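Local coordinates for protein 2,5-dihydroxypyridine 5,6-dioxygenase (Pseudomonas putida KT2440, PDB 7CN3) that catalyses the iron(II)-dependent dioxygenolytic ring cleavage of 2,5-dihydroxypyridine to N-formylmaleamate in the aerobic breakdown of nicotinate, at residues D257-G262 with R313-H318; Y261-I266 with F301-N306; D202-T207 with L229-G234; P60-P65 with C76-L81; H189-F194 with M288-R293. One frame throughout, in Å; residues are numbered along the deposited sequence.

Interaction 1 (D257-G262 with R313-H318). With FE2 (Fe (II) ion), chain L.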
# COMPACT_ATOMS: atom_id res chain seq x y z
N ASP C 257 -37.32 20.03 5.70
CA ASP C 257 -37.97 19.09 6.61
C ASP C 257 -38.20 19.79 7.95
O ASP C 257 -37.24 20.07 8.67
CB ASP C 257 -37.10 17.84 6.77
CG ASP C 257 -37.73 16.78 7.65
OD1 ASP C 257 -38.84 17.00 8.16
OD2 ASP C 257 -37.09 15.72 7.84
N PRO C 258 -39.46 20.08 8.32
CA PRO C 258 -39.70 20.86 9.55
C PRO C 258 -39.17 20.19 10.81
O PRO C 258 -38.98 20.87 11.82
CB PRO C 258 -41.23 21.01 9.59
CG PRO C 258 -41.68 20.78 8.17
CD PRO C 258 -40.70 19.80 7.58
N GLU C 259 -38.89 18.89 10.76
CA GLU C 259 -38.44 18.15 11.92
C GLU C 259 -37.01 18.48 12.34
O GLU C 259 -36.61 18.09 13.44
CB GLU C 259 -38.53 16.66 11.62
CG GLU C 259 -39.95 16.12 11.50
CD GLU C 259 -39.95 14.62 11.29
OE1 GLU C 259 -38.85 14.03 11.33
OE2 GLU C 259 -41.04 14.04 11.09
N VAL C 260 -36.22 19.13 11.48
CA VAL C 260 -34.86 19.46 11.88
C VAL C 260 -34.85 20.47 13.03
O VAL C 260 -33.83 20.60 13.72
CB VAL C 260 -34.01 19.97 10.69
CG1 VAL C 260 -34.19 19.10 9.46
CG2 VAL C 260 -34.32 21.42 10.36
N TYR C 261 -35.96 21.17 13.27
CA TYR C 261 -36.02 22.18 14.32
C TYR C 261 -36.42 21.62 15.69
O TYR C 261 -36.43 22.37 16.66
CB TYR C 261 -36.97 23.31 13.91
CG TYR C 261 -36.57 23.96 12.59
CD1 TYR C 261 -35.45 24.78 12.51
CD2 TYR C 261 -37.29 23.72 11.42
CE1 TYR C 261 -35.07 25.35 11.32
CE2 TYR C 261 -36.92 24.29 10.23
CZ TYR C 261 -35.80 25.11 10.18
OH TYR C 261 -35.41 25.68 8.99
N GLY C 262 -36.72 20.33 15.79
CA GLY C 262 -37.10 19.78 17.08
C GLY C 262 -35.89 19.63 17.99
O GLY C 262 -34.80 19.26 17.56
N ARG C 313 -39.38 11.61 15.24
CA ARG C 313 -38.64 12.30 14.19
C ARG C 313 -37.45 11.48 13.69
O ARG C 313 -36.52 11.18 14.45
CB ARG C 313 -38.19 13.67 14.68
CG ARG C 313 -39.38 14.56 15.08
CD ARG C 313 -38.96 16.00 15.23
NE ARG C 313 -37.79 16.13 16.09
CZ ARG C 313 -37.86 16.18 17.42
NH1 ARG C 313 -39.04 16.12 18.03
NH2 ARG C 313 -36.74 16.30 18.15
N LYS C 314 -37.48 11.16 12.40
CA LYS C 314 -36.42 10.41 11.74
C LYS C 314 -35.50 11.29 10.88
O LYS C 314 -34.64 10.76 10.17
CB LYS C 314 -37.04 9.32 10.86
CG LYS C 314 -37.91 9.88 9.73
CD LYS C 314 -38.73 8.79 9.02
CE LYS C 314 -38.60 8.90 7.50
NZ LYS C 314 -37.32 8.30 6.99
N THR C 315 -35.64 12.62 10.96
CA THR C 315 -34.99 13.55 10.04
C THR C 315 -33.46 13.42 10.07
O THR C 315 -32.87 13.09 11.10
CB THR C 315 -35.40 14.98 10.37
OG1 THR C 315 -35.14 15.84 9.25
CG2 THR C 315 -34.66 15.48 11.62
N PRO C 316 -32.79 13.66 8.93
CA PRO C 316 -31.33 13.47 8.89
C PRO C 316 -30.52 14.62 9.48
O PRO C 316 -29.41 14.39 9.96
CB PRO C 316 -31.04 13.31 7.39
CG PRO C 316 -32.16 14.00 6.73
CD PRO C 316 -33.36 13.80 7.58
N CYS C 317 -31.03 15.85 9.42
CA CYS C 317 -30.23 16.99 9.85
C CYS C 317 -30.06 16.98 11.36
O CYS C 317 -31.04 17.06 12.10
CB CYS C 317 -30.86 18.31 9.43
SG CYS C 317 -29.98 19.74 10.14
N HIS C 318 -28.82 16.97 11.81
CA HIS C 318 -28.57 16.76 13.21
C HIS C 318 -27.42 17.64 13.71
O HIS C 318 -26.31 17.58 13.16
CB HIS C 318 -28.24 15.30 13.44
CG HIS C 318 -27.83 15.05 14.83
ND1 HIS C 318 -26.52 14.86 15.19
CD2 HIS C 318 -28.55 15.08 15.96
CE1 HIS C 318 -26.46 14.72 16.50
NE2 HIS C 318 -27.68 14.85 16.99
FE FE2 L . -27.19 15.11 19.21
O HOH W 1 -31.33 19.31 13.28
O HOH W 2 -28.88 13.81 18.34
O HOH W 3 -25.19 14.19 19.65

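Interaction 2 (Y261-I266 with F301-N306). With FE2 (Fe (II) ion), chain L.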
# COMPACT_ATOMS: atom_id res chain seq x y z
N TYR C 261 -35.96 21.17 13.27
CA TYR C 261 -36.02 22.18 14.32
C TYR C 261 -36.42 21.62 15.69
O TYR C 261 -36.43 22.37 16.66
CB TYR C 261 -36.97 23.31 13.91
CG TYR C 261 -36.57 23.96 12.59
CD1 TYR C 261 -35.45 24.78 12.51
CD2 TYR C 261 -37.29 23.72 11.42
CE1 TYR C 261 -35.07 25.35 11.32
CE2 TYR C 261 -36.92 24.29 10.23
CZ TYR C 261 -35.80 25.11 10.18
OH TYR C 261 -35.41 25.68 8.99
N GLY C 262 -36.72 20.33 15.79
CA GLY C 262 -37.10 19.78 17.08
C GLY C 262 -35.89 19.63 17.99
O GLY C 262 -34.80 19.26 17.56
N ILE C 263 -36.09 19.90 19.27
CA ILE C 263 -35.00 19.72 20.23
C ILE C 263 -34.85 18.24 20.53
O ILE C 263 -35.84 17.53 20.77
CB ILE C 263 -35.26 20.52 21.51
CG1 ILE C 263 -35.24 22.01 21.19
CG2 ILE C 263 -34.22 20.15 22.58
CD1 ILE C 263 -33.90 22.52 20.76
N SER C 264 -33.62 17.74 20.49
CA SER C 264 -33.44 16.33 20.81
C SER C 264 -32.76 16.20 22.18
O SER C 264 -33.33 16.66 23.18
CB SER C 264 -32.70 15.61 19.67
OG SER C 264 -31.31 15.79 19.72
N HIS C 265 -31.58 15.60 22.29
CA HIS C 265 -31.07 15.28 23.62
C HIS C 265 -30.44 16.50 24.29
O HIS C 265 -29.91 17.40 23.64
CB HIS C 265 -30.09 14.11 23.57
CG HIS C 265 -28.81 14.40 22.85
ND1 HIS C 265 -27.76 15.07 23.46
CD2 HIS C 265 -28.40 14.11 21.60
CE1 HIS C 265 -26.77 15.19 22.60
NE2 HIS C 265 -27.12 14.59 21.47
N ILE C 266 -30.52 16.52 25.63
CA ILE C 266 -30.05 17.62 26.48
C ILE C 266 -29.32 17.01 27.68
O ILE C 266 -29.74 15.97 28.21
CB ILE C 266 -31.23 18.49 26.96
CG1 ILE C 266 -32.31 17.60 27.59
CG2 ILE C 266 -31.82 19.34 25.83
CD1 ILE C 266 -33.46 18.36 28.22
N PHE C 301 -27.07 20.61 24.12
CA PHE C 301 -28.35 20.23 23.53
C PHE C 301 -28.15 19.93 22.05
O PHE C 301 -27.08 20.15 21.47
CB PHE C 301 -29.42 21.31 23.71
CG PHE C 301 -29.14 22.56 22.95
CD1 PHE C 301 -28.17 23.44 23.38
CD2 PHE C 301 -29.85 22.85 21.80
CE1 PHE C 301 -27.92 24.61 22.68
CE2 PHE C 301 -29.61 24.00 21.09
CZ PHE C 301 -28.64 24.88 21.53
N SER C 302 -29.21 19.41 21.44
CA SER C 302 -29.09 18.83 20.12
C SER C 302 -30.41 19.05 19.40
O SER C 302 -31.44 19.28 20.03
CB SER C 302 -28.73 17.34 20.22
OG SER C 302 -28.69 16.74 18.94
N THR C 303 -30.37 18.95 18.08
CA THR C 303 -31.54 19.16 17.25
C THR C 303 -31.78 17.97 16.32
O THR C 303 -30.86 17.24 15.96
CB THR C 303 -31.39 20.40 16.40
OG1 THR C 303 -30.22 20.22 15.59
CG2 THR C 303 -31.21 21.64 17.27
N GLY C 304 -33.03 17.81 15.90
CA GLY C 304 -33.35 16.88 14.85
C GLY C 304 -33.97 15.58 15.32
O GLY C 304 -35.07 15.56 15.89
N PRO C 305 -33.26 14.47 15.10
CA PRO C 305 -33.88 13.15 15.29
C PRO C 305 -33.93 12.72 16.74
O PRO C 305 -33.04 12.98 17.54
CB PRO C 305 -32.96 12.22 14.48
CG PRO C 305 -31.61 12.89 14.58
CD PRO C 305 -31.91 14.38 14.52
N ASN C 306 -35.02 12.03 17.07
CA ASN C 306 -35.20 11.44 18.39
C ASN C 306 -35.72 10.02 18.24
O ASN C 306 -36.31 9.48 19.18
CB ASN C 306 -36.15 12.27 19.25
CG ASN C 306 -37.56 12.41 18.63
OD1 ASN C 306 -37.86 11.82 17.58
ND2 ASN C 306 -38.42 13.18 19.29
FE FE2 L . -27.19 15.11 19.21
O HOH W 4 -36.85 15.15 21.68
O HOH W 2 -28.88 13.81 18.34
O HOH W 3 -25.19 14.19 19.65

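Interaction 3 (D202-T207 with L229-G234)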
# COMPACT_ATOMS: atom_id res chain seq x y z
N ASP C 202 -42.92 17.65 22.52
CA ASP C 202 -43.61 18.91 22.27
C ASP C 202 -43.65 19.80 23.51
O ASP C 202 -44.60 20.54 23.73
CB ASP C 202 -45.02 18.66 21.74
CG ASP C 202 -45.04 17.61 20.63
OD1 ASP C 202 -44.34 17.81 19.61
OD2 ASP C 202 -45.71 16.58 20.79
N SER C 203 -42.58 19.78 24.33
CA SER C 203 -42.71 20.49 25.60
C SER C 203 -41.58 21.47 25.94
O SER C 203 -41.82 22.41 26.70
CB SER C 203 -42.88 19.49 26.75
OG SER C 203 -41.65 18.84 27.02
N ALA C 204 -40.37 21.29 25.41
CA ALA C 204 -39.29 22.22 25.74
C ALA C 204 -39.66 23.64 25.32
O ALA C 204 -40.31 23.86 24.30
CB ALA C 204 -37.99 21.79 25.09
N GLU C 205 -39.26 24.62 26.14
CA GLU C 205 -39.69 26.01 26.00
C GLU C 205 -38.58 26.97 26.43
O GLU C 205 -37.81 26.66 27.34
CB GLU C 205 -40.93 26.31 26.85
CG GLU C 205 -42.19 25.60 26.41
CD GLU C 205 -43.00 26.44 25.43
OE1 GLU C 205 -42.64 27.62 25.20
OE2 GLU C 205 -43.99 25.90 24.89
N GLY C 206 -38.54 28.14 25.79
CA GLY C 206 -37.70 29.24 26.24
C GLY C 206 -36.68 29.66 25.17
O GLY C 206 -36.97 29.68 23.98
N THR C 207 -35.49 30.02 25.63
CA THR C 207 -34.45 30.58 24.78
C THR C 207 -33.12 29.91 25.10
O THR C 207 -32.78 29.69 26.27
CB THR C 207 -34.32 32.11 24.98
OG1 THR C 207 -35.55 32.75 24.66
CG2 THR C 207 -33.24 32.68 24.08
N LEU C 229 -31.65 31.24 19.90
CA LEU C 229 -32.65 30.25 19.51
C LEU C 229 -33.90 30.40 20.38
O LEU C 229 -33.83 30.24 21.60
CB LEU C 229 -32.10 28.82 19.64
CG LEU C 229 -30.77 28.50 18.97
CD1 LEU C 229 -30.47 26.99 19.05
CD2 LEU C 229 -30.83 28.97 17.53
N GLU C 230 -35.03 30.66 19.75
CA GLU C 230 -36.31 30.70 20.43
C GLU C 230 -37.01 29.36 20.24
O GLU C 230 -37.08 28.85 19.11
CB GLU C 230 -37.16 31.85 19.89
CG GLU C 230 -36.46 33.21 20.16
CD GLU C 230 -36.97 34.35 19.29
OE1 GLU C 230 -37.73 34.11 18.33
OE2 GLU C 230 -36.60 35.51 19.59
N ILE C 231 -37.47 28.77 21.35
CA ILE C 231 -38.05 27.43 21.40
C ILE C 231 -39.48 27.54 21.88
O ILE C 231 -39.76 28.23 22.88
CB ILE C 231 -37.26 26.49 22.34
CG1 ILE C 231 -35.74 26.62 22.15
CG2 ILE C 231 -37.76 25.05 22.20
CD1 ILE C 231 -35.21 25.93 21.00
N GLU C 232 -40.39 26.82 21.22
CA GLU C 232 -41.77 26.72 21.68
C GLU C 232 -42.24 25.30 21.42
O GLU C 232 -42.04 24.78 20.32
CB GLU C 232 -42.71 27.70 20.96
CG GLU C 232 -42.55 29.15 21.35
CD GLU C 232 -43.13 30.11 20.32
OE1 GLU C 232 -44.23 29.85 19.80
OE2 GLU C 232 -42.49 31.15 20.04
N LYS C 233 -42.84 24.69 22.44
CA LYS C 233 -43.39 23.34 22.37
C LYS C 233 -42.42 22.37 21.69
O LYS C 233 -42.79 21.60 20.81
CB LYS C 233 -44.74 23.34 21.66
CG LYS C 233 -45.76 24.27 22.29
CD LYS C 233 -47.01 24.33 21.46
CE LYS C 233 -48.07 25.20 22.12
NZ LYS C 233 -47.78 26.65 21.92
N GLY C 234 -41.15 22.43 22.11
CA GLY C 234 -40.17 21.45 21.69
C GLY C 234 -39.46 21.73 20.38
O GLY C 234 -38.61 20.93 19.98
O HOH W 5 -44.89 20.49 19.26

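Interaction 4 (P60-P65 with C76-L81)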
# COMPACT_ATOMS: atom_id res chain seq x y z
N PRO C 60 -20.08 -2.13 2.40
CA PRO C 60 -19.89 -1.07 1.41
C PRO C 60 -20.41 0.25 1.98
O PRO C 60 -21.46 0.29 2.62
CB PRO C 60 -20.72 -1.54 0.21
CG PRO C 60 -21.11 -2.96 0.53
CD PRO C 60 -21.10 -3.10 2.00
N ALA C 61 -19.67 1.32 1.73
CA ALA C 61 -20.09 2.63 2.21
C ALA C 61 -21.44 3.01 1.61
O ALA C 61 -21.78 2.63 0.49
CB ALA C 61 -19.03 3.69 1.86
N PHE C 62 -22.23 3.74 2.39
CA PHE C 62 -23.51 4.28 1.94
C PHE C 62 -23.39 5.78 1.79
O PHE C 62 -22.94 6.47 2.71
CB PHE C 62 -24.63 3.94 2.93
CG PHE C 62 -26.00 4.32 2.43
CD1 PHE C 62 -26.73 3.44 1.65
CD2 PHE C 62 -26.55 5.56 2.74
CE1 PHE C 62 -27.99 3.78 1.19
CE2 PHE C 62 -27.80 5.90 2.27
CZ PHE C 62 -28.52 5.01 1.50
N ASN C 63 -23.79 6.31 0.63
CA ASN C 63 -23.74 7.74 0.40
C ASN C 63 -25.14 8.30 0.31
O ASN C 63 -25.97 7.82 -0.47
CB ASN C 63 -22.98 8.09 -0.88
CG ASN C 63 -22.56 9.55 -0.91
OD1 ASN C 63 -21.73 9.97 -0.10
ND2 ASN C 63 -23.14 10.33 -1.81
N HIS C 64 -25.40 9.32 1.10
CA HIS C 64 -26.61 10.10 0.94
C HIS C 64 -26.33 11.20 -0.08
O HIS C 64 -25.42 12.01 0.15
CB HIS C 64 -27.04 10.69 2.27
CG HIS C 64 -27.04 9.70 3.40
ND1 HIS C 64 -26.00 9.61 4.31
CD2 HIS C 64 -27.96 8.79 3.79
CE1 HIS C 64 -26.28 8.67 5.20
NE2 HIS C 64 -27.47 8.16 4.91
N PRO C 65 -27.04 11.24 -1.20
CA PRO C 65 -26.77 12.28 -2.22
C PRO C 65 -26.69 13.69 -1.66
O PRO C 65 -25.76 14.44 -2.00
CB PRO C 65 -27.97 12.14 -3.17
CG PRO C 65 -28.45 10.76 -3.01
CD PRO C 65 -28.13 10.34 -1.59
N CYS C 76 -27.87 11.81 9.51
CA CYS C 76 -28.31 10.73 10.39
C CYS C 76 -29.62 10.15 9.84
O CYS C 76 -30.71 10.44 10.32
CB CYS C 76 -28.49 11.24 11.83
SG CYS C 76 -26.92 11.89 12.54
N GLY C 77 -29.49 9.33 8.80
CA GLY C 77 -30.64 8.68 8.22
C GLY C 77 -30.41 7.20 8.00
O GLY C 77 -30.18 6.45 8.96
N ASP C 78 -30.49 6.76 6.75
CA ASP C 78 -30.09 5.41 6.39
C ASP C 78 -28.60 5.22 6.68
O ASP C 78 -27.83 6.18 6.73
CB ASP C 78 -30.39 5.15 4.91
CG ASP C 78 -31.82 4.64 4.67
OD1 ASP C 78 -32.68 4.78 5.56
OD2 ASP C 78 -32.08 4.09 3.57
N THR C 79 -28.20 3.97 6.89
CA THR C 79 -26.79 3.63 7.05
C THR C 79 -26.44 2.48 6.11
O THR C 79 -27.31 1.93 5.43
CB THR C 79 -26.44 3.26 8.51
OG1 THR C 79 -27.06 2.01 8.86
CG2 THR C 79 -26.91 4.35 9.48
N ALA C 80 -25.16 2.10 6.10
CA ALA C 80 -24.74 0.93 5.31
C ALA C 80 -25.45 -0.35 5.74
O ALA C 80 -25.44 -1.33 4.99
CB ALA C 80 -23.23 0.76 5.40
N LEU C 81 -26.08 -0.37 6.93
CA LEU C 81 -26.85 -1.51 7.42
C LEU C 81 -28.28 -1.54 6.91
O LEU C 81 -28.91 -2.61 6.93
CB LEU C 81 -26.92 -1.48 8.95
CG LEU C 81 -26.15 -2.48 9.79
CD1 LEU C 81 -26.74 -2.48 11.18
CD2 LEU C 81 -26.20 -3.86 9.17

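Interaction 5 (H189-F194 with M288-R293). With G6C (5-oxidanyl-1H-pyridin-2-one), chain M.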
# COMPACT_ATOMS: atom_id res chain seq x y z
N HIS C 189 -19.22 5.02 23.84
CA HIS C 189 -18.35 5.67 22.86
C HIS C 189 -17.03 5.99 23.54
O HIS C 189 -17.01 6.70 24.55
CB HIS C 189 -19.02 6.95 22.32
CG HIS C 189 -18.24 7.63 21.22
ND1 HIS C 189 -18.59 8.87 20.73
CD2 HIS C 189 -17.13 7.26 20.55
CE1 HIS C 189 -17.74 9.22 19.79
NE2 HIS C 189 -16.85 8.25 19.65
N TRP C 190 -15.93 5.45 23.00
CA TRP C 190 -14.60 5.84 23.45
C TRP C 190 -14.09 6.91 22.49
O TRP C 190 -13.91 6.61 21.30
CB TRP C 190 -13.67 4.62 23.48
CG TRP C 190 -12.15 4.85 23.61
CD1 TRP C 190 -11.50 5.93 24.16
CD2 TRP C 190 -11.11 3.92 23.23
NE1 TRP C 190 -10.12 5.74 24.13
CE2 TRP C 190 -9.86 4.52 23.56
CE3 TRP C 190 -11.12 2.64 22.64
CZ2 TRP C 190 -8.65 3.88 23.31
CZ3 TRP C 190 -9.90 2.01 22.40
CH2 TRP C 190 -8.69 2.63 22.73
N PRO C 191 -13.87 8.16 22.92
CA PRO C 191 -13.92 8.79 24.25
C PRO C 191 -15.27 9.41 24.59
O PRO C 191 -16.00 9.84 23.70
CB PRO C 191 -12.89 9.90 24.13
CG PRO C 191 -13.06 10.36 22.64
CD PRO C 191 -13.55 9.15 21.86
N SER C 192 -15.59 9.49 25.88
CA SER C 192 -16.76 10.27 26.27
C SER C 192 -16.65 10.75 27.72
O SER C 192 -15.61 11.29 28.13
CB SER C 192 -18.04 9.46 26.03
OG SER C 192 -17.93 8.15 26.53
N GLY C 193 -17.71 10.58 28.50
CA GLY C 193 -17.71 11.09 29.86
C GLY C 193 -18.76 12.16 30.05
O GLY C 193 -18.43 13.28 30.44
N PHE C 194 -20.02 11.84 29.74
CA PHE C 194 -21.12 12.80 29.84
C PHE C 194 -22.44 12.02 29.84
O PHE C 194 -22.45 10.78 29.74
CB PHE C 194 -21.04 13.87 28.73
CG PHE C 194 -21.21 13.34 27.31
CD1 PHE C 194 -20.13 12.80 26.60
CD2 PHE C 194 -22.44 13.45 26.65
CE1 PHE C 194 -20.27 12.32 25.27
CE2 PHE C 194 -22.59 13.00 25.32
CZ PHE C 194 -21.49 12.43 24.63
N MET C 288 -15.09 13.75 14.73
CA MET C 288 -16.33 14.46 15.05
C MET C 288 -16.20 15.44 16.21
O MET C 288 -17.18 16.09 16.57
CB MET C 288 -17.45 13.45 15.35
CG MET C 288 -17.23 12.67 16.62
SD MET C 288 -18.60 11.51 16.91
CE MET C 288 -18.37 10.40 15.55
N CYS C 289 -15.01 15.55 16.83
CA CYS C 289 -14.75 16.46 17.94
C CYS C 289 -15.58 16.10 19.18
O CYS C 289 -16.50 16.82 19.61
CB CYS C 289 -15.03 17.91 17.52
SG CYS C 289 -14.41 19.04 18.76
N MET C 290 -15.21 14.96 19.79
CA MET C 290 -15.86 14.56 21.04
C MET C 290 -15.47 15.45 22.23
O MET C 290 -16.20 15.50 23.22
CB MET C 290 -15.56 13.08 21.35
CG MET C 290 -16.31 12.16 20.41
SD MET C 290 -18.11 12.37 20.55
CE MET C 290 -18.33 12.20 22.31
N ASP C 291 -14.34 16.17 22.14
CA ASP C 291 -13.98 17.14 23.17
C ASP C 291 -15.09 18.16 23.38
O ASP C 291 -15.48 18.47 24.51
CB ASP C 291 -12.71 17.90 22.77
CG ASP C 291 -11.44 17.17 23.13
OD1 ASP C 291 -10.95 17.35 24.27
OD2 ASP C 291 -10.92 16.46 22.24
N ALA C 292 -15.58 18.72 22.27
CA ALA C 292 -16.65 19.70 22.33
C ALA C 292 -17.90 19.13 22.99
O ALA C 292 -18.58 19.84 23.73
CB ALA C 292 -16.96 20.21 20.93
N ARG C 293 -18.20 17.85 22.75
CA ARG C 293 -19.40 17.26 23.35
C ARG C 293 -19.23 16.98 24.84
O ARG C 293 -20.20 17.07 25.61
CB ARG C 293 -19.76 15.96 22.63
CG ARG C 293 -20.42 16.20 21.30
CD ARG C 293 -20.81 14.90 20.62
NE ARG C 293 -21.36 15.22 19.30
CZ ARG C 293 -20.63 15.35 18.20
NH1 ARG C 293 -19.31 15.18 18.25
NH2 ARG C 293 -21.20 15.65 17.06
OB G6C M . -24.62 12.63 18.87
CG G6C M . -23.60 12.01 19.53
CD1 G6C M . -23.81 11.66 20.86
CD2 G6C M . -22.39 11.76 18.89
NE1 G6C M . -22.83 11.05 21.53
CE2 G6C M . -21.39 11.14 19.61
CZ G6C M . -21.64 10.78 20.93
OH G6C M . -20.69 10.15 21.67

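Interaction 1 (D257-G262 with R313-H318)
A 3-10 turn at 258-261, opened by the Asx turn of D257, lays E259 and V260 against T315 and C317 of the loop that leads to the iron ligand H318. In the Asx turn, D257 OD1 accepts the backbone N of E259 at 3.2 Å. The other oxygen, OD2, takes the T315 hydroxyl; the modelled separation is too short to trust in detail. The E259 and R313 side chains run alongside each other with opposite headings. They form no salt bridge: E259 OE1 stays 5.3 Å from R313 NE, and the carboxylate and guanidinium planes are 80° apart. OE1 instead meets the loop backbone, with a weak bond from K314 N at 3.4 Å. R313 bends at CG-CD (chi3 -51°), which brings its guanidinium under G262, whose CA lies 3.5 Å above the plane. A side chain at G262 would run into R313 CZ. The guanidinium is held by G304 O at NE and I263 O at NH2. V260 CG1 packs tightly on C317 CB at 3.4 Å. At the end of the loop H318 NE2 binds iron(II), together with H265, D320, S302 and two waters. One water bridges the two segments, donating to V260 O at 2.8 Å and to C317 O at 2.6 Å.

Interaction 2 (Y261-I266 with F301-N306)
H265 and S302 sit on neighbouring antiparallel strands, 263-269 and 299-303, and both bind the iron. Histidines H265 and H318 with D320 make up the two-histidine, one-carboxylate set of this non-haem site; S302 and two waters complete six ligands. S302 CB lies over one face of the H265 ring in a CH-pi contact, 3.6 Å from the centroid and 19° off the normal. With S302 OG opposite its backbone N (chi1 176°), the hydroxyl reaches the metal at 2.2 Å. H265 NE2 binds the same ion at 2.3 Å. S302 OG is also hydrogen-bonded to L319 O, a second partner that should limit its rotation. The I266 and F301 side chains cross at about a right angle, CG2 of I266 against CB of F301, while I263 CD1 comes obliquely to F301 CD2 at 4.2 Å. I263 and T303 form a non-hydrogen-bonded pair. It is flanked by S264 N to S302 O at 2.7 Å and G304 N to G262 O at 2.8 Å. The backbone angles of G304 call for glycine, and a side chain there would strike P305 CD. A water donates to I263 O and weakly accepts from N306 ND2.

Interaction 3 (D202-T207 with L229-G234)
G206 and I231 form an antiparallel hydrogen-bonded pair where the chain turns a corner into strand 207-210, at one edge of a three-stranded sheet. I231 N gives to G206 O at 2.8 Å, and G206 N returns a bond to I231 O at 3.2 Å. Further along, G234 N donates to A204 O at 2.7 Å. K233 and G234 form the tight turn between strands 227-232 and 235-241, with backbone angles that fit type I'. One side-chain bond joins this turn: K233 N donates to E205 OE2 at 3.0 Å. The E205 chain bends at CB-CG (chi2 -91°), bringing the carboxylate back over the turn so that the N-H meets it from 77° above its plane. An alanine in place of E205 is likely to leave K233 N without this acceptor and the turn less firmly held. A water links D202 OD1 to K233 O. Weaker contacts add T207 CA to L229 O at 3.3 Å. The apolar part is small, A204 CB lying 4.4 Å from I231 CG2. E205 and K233 run side by side, but NZ stays 4.9 Å from OE2, so their charges probably attract at a distance while the carboxylate grips the backbone instead.

Interaction 4 (P60-P65 with C76-L81)
H64 makes the single hydrogen bond between these two loop segments, NE2 giving to D78 O at 2.7 Å with an angle of 147° at the hydrogen. The oxygen lies in the plane of the imidazole, while the donor sits 38° above the carbonyl plane. CG of H64 stands opposite its carbonyl carbon (chi1 -47°), which swings the ring across to D78. Aromatic contacts also hem that ring in: Y75 stacks on it, and F62 CD2 lies 3.4 Å above its plane. A leucine in place of H64 would probably leave D78 O without this donor and end the stack with Y75. Apolar packing centres on F62. Its CB meets A80 CB at 4.3 Å, and its CE2 touches D78 CB at 3.8 Å. Two carbonyl oxygens add contacts: T79 O lies over one face of the F62 ring, and P60 O meets A80 CB at 3.3 Å. Within its own segment T79 OG1 accepts L81 N, an ST turn. Both segments belong to the long connection from strand 53-58 to helix 85-92. A61 touches V3 and N63 touches P2 of a second subunit, and P60 touches Q48 of a third. L81 packs against helices 85-92 and 107-114, and C76 bonds P316 in the backbone.

Interaction 5 (H189-F194 with M288-R293)
The backbone of 189-194 leaves strand 187-189, passes a cis peptide before P191 and enters a G1 beta bulge at G193 and F194 opposite E177. H189, P191 and F194 all touch M290 at the start of helix 290-294. No hydrogen bond joins the segments. M290 is bent at chi2 and chi3 (-60° and -53°). That fold sets SD 3.3 Å from H189 CE1, an oblique sulfur-aromatic contact, and CE at the edge of the F194 ring, 3.5 Å from CE1. M290 CB packs on P191 CG at 3.9 Å. H189, M290 and F194 wall the pocket of the bound substrate, modelled as the pyridone tautomer. H189 ND1 donates to the pyridone carbonyl oxygen, atom OH, at 2.6 Å, nearly straight and in the imidazole plane. F194 offers its ring edge to the substrate nitrogen NE1, and R293 lays a guanidinium face over CD2. R293 NH1 bonds M288 O at 2.9 Å, while NE pairs with D320, a second-shell hold on that iron ligand. H105 and E177 are also hydrogen-bonded to the substrate. Strand 187-189 ends the parallel sheet beside 118-121; F194 begins strand 194-197, which lies between 175-177 and the iron-bearing strand 263-269.

Along the chain interaction 4 closes first; interaction 3 follows, between the two segments of interaction 5. Interactions 1 and 2 open after interaction 3, and their segments alternate with those of interaction 5. They share Y261 and G262. Their centres are about 8 Å apart, and both hold iron ligands. R313 of interaction 1 also bonds N306 of interaction 2. Interaction 3, about 11 Å from interaction 2 between centres, joins it through I263 N and G234 O. Interaction 5 lies about 17 Å from interaction 2 and lines the substrate pocket. Interaction 4 is peripheral, yet its C76 packs on H318 of interaction 1. Metal site and substrate pocket are thus built from distant parts of the chain.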